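Local coordinates for nucleocapsid (Crimean-congo hemorrhagic fever virus, PDB 4AKL), which binds single- and double-stranded RNA, probably takes part in packaging the viral genome, and probably has a metal-dependent DNA endonuclease activity, at residues K104-S109 and Y374-V379; E121-Y126 and A296-G301; E112-V117 and L359-A364; Q127-K132 and T306-Y311. All blocks are in the same frame, centred on the assembly; numbering follows the deposited sequence. Where two conformers were deposited one is given.

Contact 1 of 4, residues K104-S109 and Y374-V379; sequences KSWDES and YMHPAV
W106, on the short helix 104-107, meets H376 and A378 of the loop between helices 355-360 and 385-392, and its indole can be followed outward atom by atom. W106 CB lies 3.7 Å from H376 NE2, its nearest atom of the loop segment. W106 CG is 3.9 Å from both NE2 and CE1 of the H376 imidazole, and CD2 of W106 still borders CE1. CG sits between the backbone N and the carbonyl carbon (chi1 44°), which carries the six-membered ring along the loop and past the imidazole. There CE3 and CZ3 of W106 each come within 3.6 Å of A378 CB. The imidazole places CE1 above one face of the indole, displaced toward the rim. The five-membered ring of W106 and the H376 ring have centroids 5.2 Å apart and planes 28° from parallel, so the overlap is slight and dispersion, not a full stack, joins them.

The loop side is set by a type I beta turn from H376 to V379. Within it A378 N donates to H376 ND1 at 3.1 Å with an N-H...acceptor angle of 157°, tilted from the ring plane. Beyond the pair, W106 NE1 bonds to N125 OD1 and H376 NE2 to Q122 O, both on helix 120-136; the two bonds of H376 together fix the rotation of its imidazole. ND1 accepts from A378 N and NE2 faces the carbonyl O of Q122, so the neutral NE2-H tautomer is probable. The buried polar atoms of both rings are thus satisfied while the rings themselves pack as apolar surfaces.

Contact 2 of 4, residues E121-Y126 and A296-G301; sequences EQLFNY and ALRAQG
L123 and F124 of helix 120-136 pack against L297, R298 and G301 of helix 295-301 in a buried helix-helix contact of this largely helical nucleocapsid protein. The axes of the two short segments approach to 9.4 Å and cross at 46°, with their N-to-C directions inclined the same way. Closest in the backbone are L123 and G301, whose CA atoms are 5.3 Å apart; the glycine leaves room for the leucine at this point.

Apolar contacts involve both helices' side chains. F124 reaches across with its ring tip, CZ lying 3.8 Å from L297 CB. That CB stands at the edge of the phenyl ring, in its plane, while both methyls of L297 also border CZ. The two side chains cross at about a right angle.

Contacts of carbon with backbone oxygen come from L123. Its CD2 is 3.4 Å from G301 O, and CD1 lies 3.5 Å from R298 O. Neither is a hydrogen bond; G301 O instead accepts from Q127 NE2 one turn farther along the partner helix.

The third kind is van der Waals packing of R298 on L123. CG is anti to the backbone N (chi1 170°), starting the side chain away from helix 120-136, but a bend at chi3 (-61°) folds the guanidinium back over L123. NH1 is held by P118 O, in the connection leading to helix 120-136, so the charged end has a backbone partner. L123 CD1 lies over one face of the guanidinium, 4.0 Å from R298 NH1, and 3.9 Å from R298 CG.

Contact 3 of 4, residues E112-V117 and L359-A364; sequences ELKVEV and LYELFA
K114 lies along the backbone that leaves helix 355-360, with its base packed on A364 and its amino group close to E361. In the tight part the two backbones come close, the CA atoms of K114 and A364 being only 4.8 Å apart, and the A364 methyl sits on the K114 carbonyl, CB 3.7 Å from K114 O. K114 O is also an acceptor for S367 OG. From there the lysine methylenes pass the carbonyls of L362 and F363, with K114 CE 3.4 Å from F363 O. A bend at chi3 (56°) turns the chain so that NZ donates to E361 O at 2.6 Å, with a C=O...donor angle of 156° and the donor 19° out of the carbonyl plane.

The loose part is at the exposed E361 carboxylate. Its OE1 is 4.0 Å from K114 NZ, a long and doubtful salt bridge, since it is measured in one of two modelled conformers.

The geometry implies that the lysine is held chiefly by the main-chain carbonyl of E361, within the type I turn from Y360 to F363, while the carboxylate may add a weaker electrostatic pull. K114 thereby ties the chain after L113 to the Y360-F363 turn.

Contact 4 of 4, residues Q127-K132 and T306-Y311; sequences QQAALK and TVFSSY
With its CG anti to the backbone N, F308 has a chi2 of 65° that turns the phenyl ring so that one face lies against A130 and A129. This is a helix-helix packing site, joining helix 120-136 to helix 306-316 in the buried core of a predominantly helical fold; the CA atoms of A130 and F308 come within 5.7 Å.

The main evidence is a CH-pi contact. A130 CA stands 3.7 Å from the centroid of the F308 ring and 10° off the ring normal, hence over the centre of the face. A130 CB meets the near rim, 3.6 Å from F308 CD2, while A129 CB touches the far end of the ring, 3.9 Å from F308 CZ. Two alanines thus let the aromatic face lie close to the helix backbone. Around it, W133 meets F308 edge-to-face, and rings of F96 and Y126 adjoin it, forming an aromatic cluster.

Polar groups in helix 306-316 are satisfied along the helix and beside it. S309 OG is hydrogen-bonded with Y126 OH and with P377 O, linking this helix to helix 120-136 and to the loop before helix 385-392. T306 O is gripped twice by S310: the backbone N supplies the regular helical bond at 3.0 Å, and S310 OG donates from the opposite face of the carbonyl plane, 2.9 Å from T306 O with a C=O...donor angle of 155°.

Overall arrangement
From the N terminus, helices 104-107, 110-113 and 120-136 supply the first segments of all four contacts. Contact 1 closes the outermost loop, returning at 374-379; contact 3, returning at 359-364, is nested within it. Inside both lie contacts 2 and 4, which leave the same helix 120-136 and cross each other, since their partners on helices 295-301 and 306-316 follow in the same order. Contact 1 touches each of the others, its centre about 9 Å from that of contact 3 and 11 Å from that of contact 2. Contacts 3 and 4 do not touch, their nearest atoms being about 7 Å apart. Together they tie residues 104-132 to four later parts of the chain.

Contact 1 of 4, residues K104-S109 and Y374-V379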
loop_
_atom_site.group_PDB
_atom_site.type_symbol
_atom_site.label_atom_id
_atom_site.label_comp_id
_atom_site.label_asym_id
_atom_site.label_seq_id
_atom_site.Cartn_x
_atom_site.Cartn_y
_atom_site.Cartn_z
ATOM N N LYS A 104 7.666 -10.549 12.526
ATOM C CA LYS A 104 8.885 -11.299 12.285
ATOM C C LYS A 104 8.906 -12.015 10.908
ATOM O O LYS A 104 9.973 -12.242 10.352
ATOM C CB LYS A 104 9.156 -12.305 13.456
ATOM C CG LYS A 104 8.171 -13.441 13.583
ATOM C CD LYS A 104 8.700 -14.668 14.426
ATOM C CE LYS A 104 8.604 -14.474 15.962
ATOM N NZ LYS A 104 8.216 -15.773 16.680
ATOM N N SER A 105 7.727 -12.348 10.366
ATOM C CA SER A 105 7.661 -13.117 9.108
ATOM C C SER A 105 8.336 -12.396 7.922
ATOM O O SER A 105 8.951 -13.045 7.052
ATOM C CB SER A 105 6.203 -13.558 8.770
ATOM O OG SER A 105 5.359 -12.470 8.476
ATOM N N TRP A 106 8.227 -11.064 7.908
ATOM C CA TRP A 106 8.913 -10.220 6.938
ATOM C C TRP A 106 10.118 -9.483 7.505
ATOM O O TRP A 106 11.145 -9.357 6.813
ATOM C CB TRP A 106 7.928 -9.219 6.270
ATOM C CG TRP A 106 6.932 -8.496 7.139
ATOM C CD1 TRP A 106 5.745 -8.979 7.611
ATOM C CD2 TRP A 106 7.026 -7.168 7.597
ATOM N NE1 TRP A 106 5.106 -8.044 8.351
ATOM C CE2 TRP A 106 5.863 -6.908 8.356
ATOM C CE3 TRP A 106 7.973 -6.168 7.449
ATOM C CZ2 TRP A 106 5.626 -5.692 8.962
ATOM C CZ3 TRP A 106 7.750 -4.956 8.065
ATOM C CH2 TRP A 106 6.572 -4.722 8.799
ATOM N N ASP A 107 10.027 -8.981 8.737
ATOM C CA ASP A 107 11.120 -8.204 9.351
ATOM C C ASP A 107 12.417 -9.018 9.527
ATOM O O ASP A 107 13.503 -8.533 9.189
ATOM C CB ASP A 107 10.646 -7.578 10.694
ATOM C CG ASP A 107 11.776 -6.879 11.481
ATOM O OD1 ASP A 107 12.439 -5.950 10.926
ATOM O OD2 ASP A 107 11.966 -7.254 12.695
ATOM N N GLU A 108 12.311 -10.232 10.030
ATOM C CA GLU A 108 13.485 -11.102 10.217
ATOM C C GLU A 108 13.987 -11.724 8.887
ATOM O O GLU A 108 15.051 -12.358 8.831
ATOM C CB GLU A 108 13.195 -12.193 11.277
ATOM C CG GLU A 108 13.229 -11.628 12.693
ATOM C CD GLU A 108 13.107 -12.706 13.794
ATOM O OE1 GLU A 108 12.932 -13.921 13.505
ATOM O OE2 GLU A 108 13.192 -12.307 14.983
ATOM N N SER A 109 13.218 -11.529 7.825
ATOM C CA SER A 109 13.585 -11.990 6.483
ATOM C C SER A 109 13.919 -10.823 5.572
ATOM O O SER A 109 14.001 -11.032 4.386
ATOM C CB SER A 109 12.432 -12.805 5.877
ATOM O OG SER A 109 12.382 -14.038 6.547
ATOM N N TYR A 374 6.689 -7.015 -7.940
ATOM C CA TYR A 374 6.538 -8.062 -6.971
ATOM C C TYR A 374 7.150 -7.813 -5.602
ATOM O O TYR A 374 6.883 -8.573 -4.668
ATOM C CB TYR A 374 7.142 -9.341 -7.506
ATOM C CG TYR A 374 6.397 -9.903 -8.662
ATOM C CD1 TYR A 374 5.045 -10.239 -8.544
ATOM C CD2 TYR A 374 7.043 -10.150 -9.878
ATOM C CE1 TYR A 374 4.335 -10.786 -9.601
ATOM C CE2 TYR A 374 6.351 -10.696 -10.934
ATOM C CZ TYR A 374 4.983 -11.012 -10.782
ATOM O OH TYR A 374 4.293 -11.548 -11.822
ATOM N N MET A 375 7.967 -6.789 -5.495
ATOM C CA MET A 375 8.672 -6.480 -4.253
ATOM C C MET A 375 7.736 -6.353 -3.082
ATOM O O MET A 375 6.629 -5.824 -3.231
ATOM C CB MET A 375 9.438 -5.159 -4.413
ATOM C CG MET A 375 10.386 -4.871 -3.299
ATOM S SD MET A 375 11.374 -3.383 -3.635
ATOM C CE MET A 375 12.524 -4.012 -4.787
ATOM N N HIS A 376 8.166 -6.824 -1.934
ATOM C CA HIS A 376 7.372 -6.678 -0.679
ATOM C C HIS A 376 7.299 -5.221 -0.321
ATOM O O HIS A 376 8.299 -4.476 -0.476
ATOM C CB HIS A 376 7.981 -7.495 0.434
ATOM C CG HIS A 376 7.160 -7.575 1.691
ATOM N ND1 HIS A 376 7.091 -6.548 2.596
ATOM C CD2 HIS A 376 6.404 -8.576 2.202
ATOM C CE1 HIS A 376 6.324 -6.907 3.606
ATOM N NE2 HIS A 376 5.899 -8.138 3.395
ATOM N N PRO A 377 6.109 -4.761 0.193
ATOM C CA PRO A 377 5.901 -3.342 0.450
ATOM C C PRO A 377 6.684 -2.693 1.562
ATOM O O PRO A 377 6.624 -1.445 1.718
ATOM C CB PRO A 377 4.407 -3.269 0.810
ATOM C CG PRO A 377 4.036 -4.621 1.287
ATOM C CD PRO A 377 4.850 -5.507 0.379
ATOM N N ALA A 378 7.385 -3.499 2.328
ATOM C CA ALA A 378 8.220 -3.028 3.434
ATOM C C ALA A 378 9.672 -2.892 2.997
ATOM O O ALA A 378 10.504 -2.586 3.838
ATOM C CB ALA A 378 8.134 -3.968 4.593
ATOM N N VAL A 379 9.964 -3.122 1.709
ATOM C CA VAL A 379 11.326 -3.046 1.197
ATOM C C VAL A 379 11.598 -1.659 0.578
ATOM O O VAL A 379 10.872 -1.208 -0.330
ATOM C CB VAL A 379 11.619 -4.162 0.187
ATOM C CG1 VAL A 379 13.099 -4.074 -0.378
ATOM C CG2 VAL A 379 11.346 -5.529 0.829
#

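Contact 2 of 4, residues E121-Y126 and A296-G301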
loop_
_atom_site.group_PDB
_atom_site.type_symbol
_atom_site.label_atom_id
_atom_site.label_comp_id
_atom_site.label_asym_id
_atom_site.label_seq_id
_atom_site.Cartn_x
_atom_site.Cartn_y
_atom_site.Cartn_z
ATOM N N GLU A 121 2.059 -15.017 2.767
ATOM C CA GLU A 121 1.819 -14.837 4.202
ATOM C C GLU A 121 2.559 -13.577 4.682
ATOM O O GLU A 121 2.045 -12.843 5.487
ATOM C CB GLU A 121 2.305 -16.038 5.039
ATOM C CG GLU A 121 1.524 -17.359 4.970
ATOM C CD GLU A 121 1.829 -18.252 3.723
ATOM O OE1 GLU A 121 2.759 -17.928 2.926
ATOM O OE2 GLU A 121 1.102 -19.272 3.573
ATOM N N GLN A 122 3.775 -13.356 4.159
ATOM C CA GLN A 122 4.561 -12.134 4.450
ATOM C C GLN A 122 3.804 -10.879 4.004
ATOM O O GLN A 122 3.864 -9.876 4.701
ATOM C CB GLN A 122 5.946 -12.192 3.806
ATOM C CG GLN A 122 6.834 -13.311 4.379
ATOM C CD GLN A 122 8.115 -13.466 3.615
ATOM O OE1 GLN A 122 8.083 -13.741 2.442
ATOM N NE2 GLN A 122 9.256 -13.296 4.288
ATOM N N LEU A 123 3.081 -10.949 2.880
ATOM C CA LEU A 123 2.253 -9.816 2.421
ATOM C C LEU A 123 1.077 -9.616 3.336
ATOM O O LEU A 123 0.823 -8.466 3.755
ATOM C CB LEU A 123 1.704 -9.970 0.982
ATOM C CG LEU A 123 2.669 -9.956 -0.170
ATOM C CD1 LEU A 123 2.001 -10.171 -1.521
ATOM C CD2 LEU A 123 3.462 -8.606 -0.145
ATOM N N PHE A 124 0.346 -10.714 3.649
ATOM C CA PHE A 124 -0.838 -10.579 4.517
ATOM C C PHE A 124 -0.484 -10.073 5.883
ATOM O O PHE A 124 -1.168 -9.189 6.389
ATOM C CB PHE A 124 -1.597 -11.890 4.652
ATOM C CG PHE A 124 -2.367 -12.286 3.427
ATOM C CD1 PHE A 124 -2.767 -11.352 2.461
ATOM C CD2 PHE A 124 -2.720 -13.600 3.248
ATOM C CE1 PHE A 124 -3.497 -11.765 1.343
ATOM C CE2 PHE A 124 -3.447 -13.993 2.131
ATOM C CZ PHE A 124 -3.830 -13.061 1.184
ATOM N N ASN A 125 0.605 -10.606 6.473
ATOM C CA ASN A 125 1.062 -10.186 7.773
ATOM C C ASN A 125 1.399 -8.688 7.801
ATOM O O ASN A 125 1.084 -7.995 8.774
ATOM C CB ASN A 125 2.267 -11.041 8.202
ATOM C CG ASN A 125 2.814 -10.667 9.593
ATOM O OD1 ASN A 125 3.388 -9.588 9.791
ATOM N ND2 ASN A 125 2.652 -11.571 10.550
ATOM N N TYR A 126 2.026 -8.186 6.724
ATOM C CA TYR A 126 2.389 -6.792 6.674
ATOM C C TYR A 126 1.114 -5.923 6.643
ATOM O O TYR A 126 1.046 -4.922 7.295
ATOM C CB TYR A 126 3.272 -6.509 5.418
ATOM C CG TYR A 126 3.324 -5.057 5.009
ATOM C CD1 TYR A 126 2.383 -4.532 4.181
ATOM C CD2 TYR A 126 4.315 -4.221 5.468
ATOM C CE1 TYR A 126 2.428 -3.177 3.783
ATOM C CE2 TYR A 126 4.371 -2.842 5.091
ATOM C CZ TYR A 126 3.415 -2.334 4.248
ATOM O OH TYR A 126 3.420 -0.989 3.812
ATOM N N ALA A 296 -4.787 -11.946 -7.432
ATOM C CA ALA A 296 -5.588 -10.800 -6.991
ATOM C C ALA A 296 -5.231 -10.446 -5.519
ATOM O O ALA A 296 -4.995 -9.290 -5.181
ATOM C CB ALA A 296 -7.109 -11.089 -7.195
ATOM N N LEU A 297 -5.143 -11.442 -4.655
ATOM C CA LEU A 297 -4.746 -11.192 -3.245
ATOM C C LEU A 297 -3.247 -10.794 -3.157
ATOM O O LEU A 297 -2.881 -9.967 -2.298
ATOM C CB LEU A 297 -5.119 -12.392 -2.317
ATOM C CG LEU A 297 -6.606 -12.547 -1.869
ATOM C CD1 LEU A 297 -6.958 -13.940 -1.207
ATOM C CD2 LEU A 297 -6.999 -11.402 -0.909
ATOM N N ARG A 298 -2.389 -11.333 -4.046
ATOM C CA ARG A 298 -0.978 -10.880 -4.081
ATOM C C ARG A 298 -0.859 -9.388 -4.457
ATOM O O ARG A 298 -0.133 -8.655 -3.773
ATOM C CB ARG A 298 -0.102 -11.746 -4.998
ATOM C CG ARG A 298 1.357 -11.156 -5.267
ATOM C CD ARG A 298 2.229 -12.188 -5.978
ATOM N NE ARG A 298 2.383 -13.394 -5.154
ATOM C CZ ARG A 298 3.296 -13.563 -4.185
ATOM N NH1 ARG A 298 4.190 -12.607 -3.890
ATOM N NH2 ARG A 298 3.320 -14.717 -3.502
ATOM N N ALA A 299 -1.585 -8.960 -5.503
ATOM C CA ALA A 299 -1.599 -7.548 -5.972
ATOM C C ALA A 299 -2.168 -6.521 -4.932
ATOM O O ALA A 299 -1.623 -5.414 -4.742
ATOM C CB ALA A 299 -2.385 -7.429 -7.318
ATOM N N GLN A 300 -3.269 -6.871 -4.278
ATOM C CA GLN A 300 -3.812 -6.033 -3.217
ATOM C C GLN A 300 -2.805 -6.041 -2.057
ATOM O O GLN A 300 -2.534 -4.982 -1.454
ATOM C CB GLN A 300 -5.194 -6.526 -2.751
ATOM C CG GLN A 300 -5.978 -5.551 -1.839
ATOM C CD GLN A 300 -6.558 -4.324 -2.583
ATOM O OE1 GLN A 300 -6.095 -3.955 -3.657
ATOM N NE2 GLN A 300 -7.577 -3.698 -1.991
ATOM N N GLY A 301 -2.247 -7.225 -1.766
ATOM C CA GLY A 301 -1.316 -7.382 -0.651
ATOM C C GLY A 301 0.049 -6.731 -0.833
ATOM O O GLY A 301 0.768 -6.539 0.139
#

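Contact 3 of 4, residues E112-V117 and L359-A364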
loop_
_atom_site.group_PDB
_atom_site.type_symbol
_atom_site.label_atom_id
_atom_site.label_comp_id
_atom_site.label_asym_id
_atom_site.label_seq_id
_atom_site.Cartn_x
_atom_site.Cartn_y
_atom_site.Cartn_z
ATOM N N GLU A 112 16.406 -11.363 2.736
ATOM C CA GLU A 112 15.878 -12.133 1.628
ATOM C C GLU A 112 14.919 -11.336 0.778
ATOM O O GLU A 112 14.876 -11.527 -0.448
ATOM C CB GLU A 112 15.183 -13.395 2.142
ATOM C CG GLU A 112 14.694 -14.292 1.075
ATOM C CD GLU A 112 14.207 -15.644 1.606
ATOM O OE1 GLU A 112 13.674 -15.723 2.735
ATOM O OE2 GLU A 112 14.357 -16.599 0.885
ATOM N N LEU A 113 14.147 -10.461 1.399
ATOM C CA LEU A 113 13.133 -9.683 0.671
ATOM C C LEU A 113 13.749 -8.568 -0.201
ATOM O O LEU A 113 13.126 -8.060 -1.128
ATOM C CB LEU A 113 12.032 -9.151 1.651
ATOM C CG LEU A 113 11.084 -10.174 2.343
ATOM C CD1 LEU A 113 10.118 -9.429 3.353
ATOM C CD2 LEU A 113 10.268 -11.005 1.356
ATOM N N LYS A 114 14.996 -8.212 0.077
ATOM C CA LYS A 114 15.765 -7.345 -0.798
ATOM C C LYS A 114 16.066 -8.100 -2.148
ATOM O O LYS A 114 16.401 -7.461 -3.131
ATOM C CB LYS A 114 17.112 -6.925 -0.137
ATOM C CG LYS A 114 17.066 -5.827 0.915
ATOM C CD LYS A 114 18.477 -5.589 1.580
ATOM C CE LYS A 114 19.609 -5.266 0.589
ATOM N NZ LYS A 114 20.764 -4.562 1.247
ATOM N N VAL A 115 15.953 -9.409 -2.157
ATOM C CA VAL A 115 16.332 -10.247 -3.289
ATOM C C VAL A 115 15.133 -10.953 -3.945
ATOM O O VAL A 115 15.034 -10.969 -5.159
ATOM C CB VAL A 115 17.359 -11.312 -2.832
ATOM C CG1 VAL A 115 17.715 -12.252 -3.942
ATOM C CG2 VAL A 115 18.677 -10.619 -2.246
ATOM N N GLU A 116 14.242 -11.523 -3.120
ATOM C CA GLU A 116 13.174 -12.415 -3.603
ATOM C C GLU A 116 11.775 -11.883 -3.390
ATOM O O GLU A 116 11.492 -11.050 -2.476
ATOM C CB GLU A 116 13.206 -13.771 -2.899
ATOM C CG GLU A 116 14.567 -14.458 -2.680
ATOM C CD GLU A 116 15.090 -15.225 -3.906
ATOM O OE1 GLU A 116 14.472 -15.085 -5.004
ATOM O OE2 GLU A 116 16.119 -15.959 -3.754
ATOM N N VAL A 117 10.904 -12.400 -4.232
ATOM C CA VAL A 117 9.489 -12.243 -4.141
ATOM C C VAL A 117 9.034 -12.716 -2.759
ATOM O O VAL A 117 9.521 -13.733 -2.255
ATOM C CB VAL A 117 8.791 -13.072 -5.253
ATOM C CG1 VAL A 117 7.265 -13.120 -5.019
ATOM C CG2 VAL A 117 9.153 -12.499 -6.657
ATOM N N LEU A 359 20.043 3.370 6.766
ATOM C CA LEU A 359 18.934 3.500 5.813
ATOM C C LEU A 359 19.415 2.978 4.447
ATOM O O LEU A 359 18.672 2.324 3.725
ATOM C CB LEU A 359 18.473 4.966 5.661
ATOM C CG LEU A 359 17.101 5.152 5.005
ATOM C CD1 LEU A 359 15.928 4.643 5.926
ATOM C CD2 LEU A 359 16.861 6.606 4.606
ATOM N N TYR A 360 20.674 3.289 4.100
ATOM C CA TYR A 360 21.192 2.925 2.798
ATOM C C TYR A 360 21.169 1.408 2.637
ATOM O O TYR A 360 20.802 0.898 1.564
ATOM C CB TYR A 360 22.653 3.405 2.600
ATOM C CG TYR A 360 23.195 3.205 1.182
ATOM C CD1 TYR A 360 23.648 1.929 0.739
ATOM C CD2 TYR A 360 23.251 4.262 0.294
ATOM C CE1 TYR A 360 24.116 1.734 -0.573
ATOM C CE2 TYR A 360 23.758 4.080 -1.053
ATOM C CZ TYR A 360 24.184 2.828 -1.472
ATOM O OH TYR A 360 24.684 2.652 -2.777
ATOM N N GLU A 361 21.542 0.691 3.678
ATOM C CA GLU A 361 21.624 -0.771 3.592
ATOM C C GLU A 361 20.270 -1.444 3.365
ATOM O O GLU A 361 20.225 -2.597 2.928
ATOM C CB GLU A 361 22.302 -1.346 4.799
ATOM C CG GLU A 361 22.617 -2.861 4.740
ATOM C CD GLU A 361 23.632 -3.313 3.616
ATOM O OE1 GLU A 361 23.903 -2.578 2.620
ATOM O OE2 GLU A 361 24.140 -4.427 3.751
ATOM N N LEU A 362 19.198 -0.719 3.627
ATOM C CA LEU A 362 17.845 -1.196 3.307
ATOM C C LEU A 362 17.502 -1.200 1.778
ATOM O O LEU A 362 16.643 -1.972 1.325
ATOM C CB LEU A 362 16.811 -0.402 4.091
ATOM C CG LEU A 362 17.014 -0.338 5.600
ATOM C CD1 LEU A 362 15.888 0.509 6.231
ATOM C CD2 LEU A 362 17.113 -1.734 6.240
ATOM N N PHE A 363 18.173 -0.362 0.992
ATOM C CA PHE A 363 17.888 -0.279 -0.441
ATOM C C PHE A 363 17.967 -1.598 -1.158
ATOM O O PHE A 363 18.940 -2.332 -1.009
ATOM C CB PHE A 363 18.831 0.694 -1.162
ATOM C CG PHE A 363 18.589 2.151 -0.864
ATOM C CD1 PHE A 363 17.367 2.652 -0.672
ATOM C CD2 PHE A 363 19.671 3.048 -0.836
ATOM C CE1 PHE A 363 17.151 4.029 -0.414
ATOM C CE2 PHE A 363 19.473 4.387 -0.569
ATOM C CZ PHE A 363 18.183 4.879 -0.369
ATOM N N ALA A 364 16.964 -1.894 -1.965
ATOM C CA ALA A 364 16.998 -3.131 -2.766
ATOM C C ALA A 364 17.258 -2.912 -4.268
ATOM O O ALA A 364 17.145 -3.850 -5.087
ATOM C CB ALA A 364 15.676 -3.920 -2.566
#

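Contact 4 of 4, residues Q127-K132 and T306-Y311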
loop_
_atom_site.group_PDB
_atom_site.type_symbol
_atom_site.label_atom_id
_atom_site.label_comp_id
_atom_site.label_asym_id
_atom_site.label_seq_id
_atom_site.Cartn_x
_atom_site.Cartn_y
_atom_site.Cartn_z
ATOM N N GLN A 127 0.116 -6.310 5.857
ATOM C CA GLN A 127 -1.120 -5.515 5.775
ATOM C C GLN A 127 -1.813 -5.479 7.115
ATOM O O GLN A 127 -2.243 -4.410 7.569
ATOM C CB GLN A 127 -2.066 -6.034 4.681
ATOM C CG GLN A 127 -1.453 -5.973 3.240
ATOM C CD GLN A 127 -1.186 -4.558 2.697
ATOM O OE1 GLN A 127 -1.744 -3.549 3.174
ATOM N NE2 GLN A 127 -0.321 -4.485 1.680
ATOM N N GLN A 128 -1.879 -6.620 7.788
ATOM C CA GLN A 128 -2.536 -6.671 9.108
ATOM C C GLN A 128 -1.743 -5.873 10.116
ATOM O O GLN A 128 -2.336 -5.188 10.991
ATOM C CB GLN A 128 -2.723 -8.142 9.586
ATOM C CG GLN A 128 -3.620 -8.984 8.657
ATOM C CD GLN A 128 -4.940 -8.221 8.184
ATOM O OE1 GLN A 128 -5.163 -7.967 6.965
ATOM N NE2 GLN A 128 -5.760 -7.842 9.149
ATOM N N ALA A 129 -0.406 -5.956 10.012
ATOM C CA ALA A 129 0.450 -5.191 10.893
ATOM C C ALA A 129 0.243 -3.663 10.739
ATOM O O ALA A 129 0.271 -2.941 11.713
ATOM C CB ALA A 129 1.915 -5.571 10.717
ATOM N N ALA A 130 0.036 -3.218 9.518
ATOM C CA ALA A 130 -0.178 -1.799 9.216
ATOM C C ALA A 130 -1.476 -1.288 9.821
ATOM O O ALA A 130 -1.531 -0.195 10.339
ATOM C CB ALA A 130 -0.166 -1.557 7.710
ATOM N N LEU A 131 -2.509 -2.077 9.740
ATOM C CA LEU A 131 -3.769 -1.690 10.356
ATOM C C LEU A 131 -3.636 -1.685 11.900
ATOM O O LEU A 131 -4.100 -0.752 12.562
ATOM C CB LEU A 131 -4.887 -2.579 9.889
ATOM C CG LEU A 131 -5.237 -2.483 8.399
ATOM C CD1 LEU A 131 -6.137 -3.746 7.952
ATOM C CD2 LEU A 131 -5.922 -1.130 7.989
ATOM N N LYS A 132 -2.979 -2.696 12.449
ATOM C CA LYS A 132 -2.732 -2.737 13.884
ATOM C C LYS A 132 -1.948 -1.515 14.395
ATOM O O LYS A 132 -2.341 -0.903 15.397
ATOM C CB LYS A 132 -1.997 -4.017 14.270
ATOM C CG LYS A 132 -1.826 -4.220 15.819
ATOM C CD LYS A 132 -1.403 -5.663 16.153
ATOM C CE LYS A 132 -0.818 -5.788 17.598
ATOM N NZ LYS A 132 -1.679 -5.125 18.567
ATOM N N THR A 306 1.966 3.780 3.061
ATOM C CA THR A 306 3.002 4.783 2.997
ATOM C C THR A 306 3.502 5.193 4.362
ATOM O O THR A 306 4.695 5.240 4.595
ATOM C CB THR A 306 2.520 6.012 2.170
ATOM O OG1 THR A 306 2.296 5.586 0.831
ATOM C CG2 THR A 306 3.538 7.201 2.143
ATOM N N VAL A 307 2.603 5.467 5.272
ATOM C CA VAL A 307 3.036 5.903 6.546
ATOM C C VAL A 307 3.635 4.740 7.374
ATOM O O VAL A 307 4.655 4.919 8.037
ATOM C CB VAL A 307 1.923 6.699 7.288
ATOM C CG1 VAL A 307 0.806 5.797 7.749
ATOM C CG2 VAL A 307 2.561 7.460 8.488
ATOM N N PHE A 308 3.024 3.558 7.293
ATOM C CA PHE A 308 3.519 2.405 8.039
ATOM C C PHE A 308 4.920 2.020 7.618
ATOM O O PHE A 308 5.829 1.843 8.465
ATOM C CB PHE A 308 2.567 1.209 7.904
ATOM C CG PHE A 308 3.013 -0.008 8.654
ATOM C CD1 PHE A 308 3.092 -0.000 10.047
ATOM C CD2 PHE A 308 3.393 -1.145 7.990
ATOM C CE1 PHE A 308 3.499 -1.085 10.735
ATOM C CE2 PHE A 308 3.806 -2.232 8.647
ATOM C CZ PHE A 308 3.866 -2.238 10.038
ATOM N N SER A 309 5.086 1.855 6.297
ATOM C CA SER A 309 6.357 1.486 5.745
ATOM C C SER A 309 7.350 2.583 6.067
ATOM O O SER A 309 8.458 2.299 6.428
ATOM C CB SER A 309 6.259 1.210 4.225
ATOM O OG SER A 309 5.796 -0.100 3.913
ATOM N N SER A 310 6.956 3.844 5.989
ATOM C CA SER A 310 7.908 4.878 6.322
ATOM C C SER A 310 8.441 4.811 7.774
ATOM O O SER A 310 9.640 5.059 8.001
ATOM C CB SER A 310 7.369 6.276 5.951
ATOM O OG SER A 310 7.317 6.399 4.487
ATOM N N TYR A 311 7.563 4.464 8.725
ATOM C CA TYR A 311 7.949 4.343 10.124
ATOM C C TYR A 311 8.798 3.066 10.345
ATOM O O TYR A 311 9.748 3.066 11.170
ATOM C CB TYR A 311 6.715 4.387 11.050
ATOM C CG TYR A 311 6.479 5.776 11.589
ATOM C CD1 TYR A 311 7.183 6.232 12.669
ATOM C CD2 TYR A 311 5.582 6.646 10.988
ATOM C CE1 TYR A 311 6.989 7.523 13.174
ATOM C CE2 TYR A 311 5.385 7.927 11.472
ATOM C CZ TYR A 311 6.091 8.360 12.560
ATOM O OH TYR A 311 5.909 9.622 12.998
#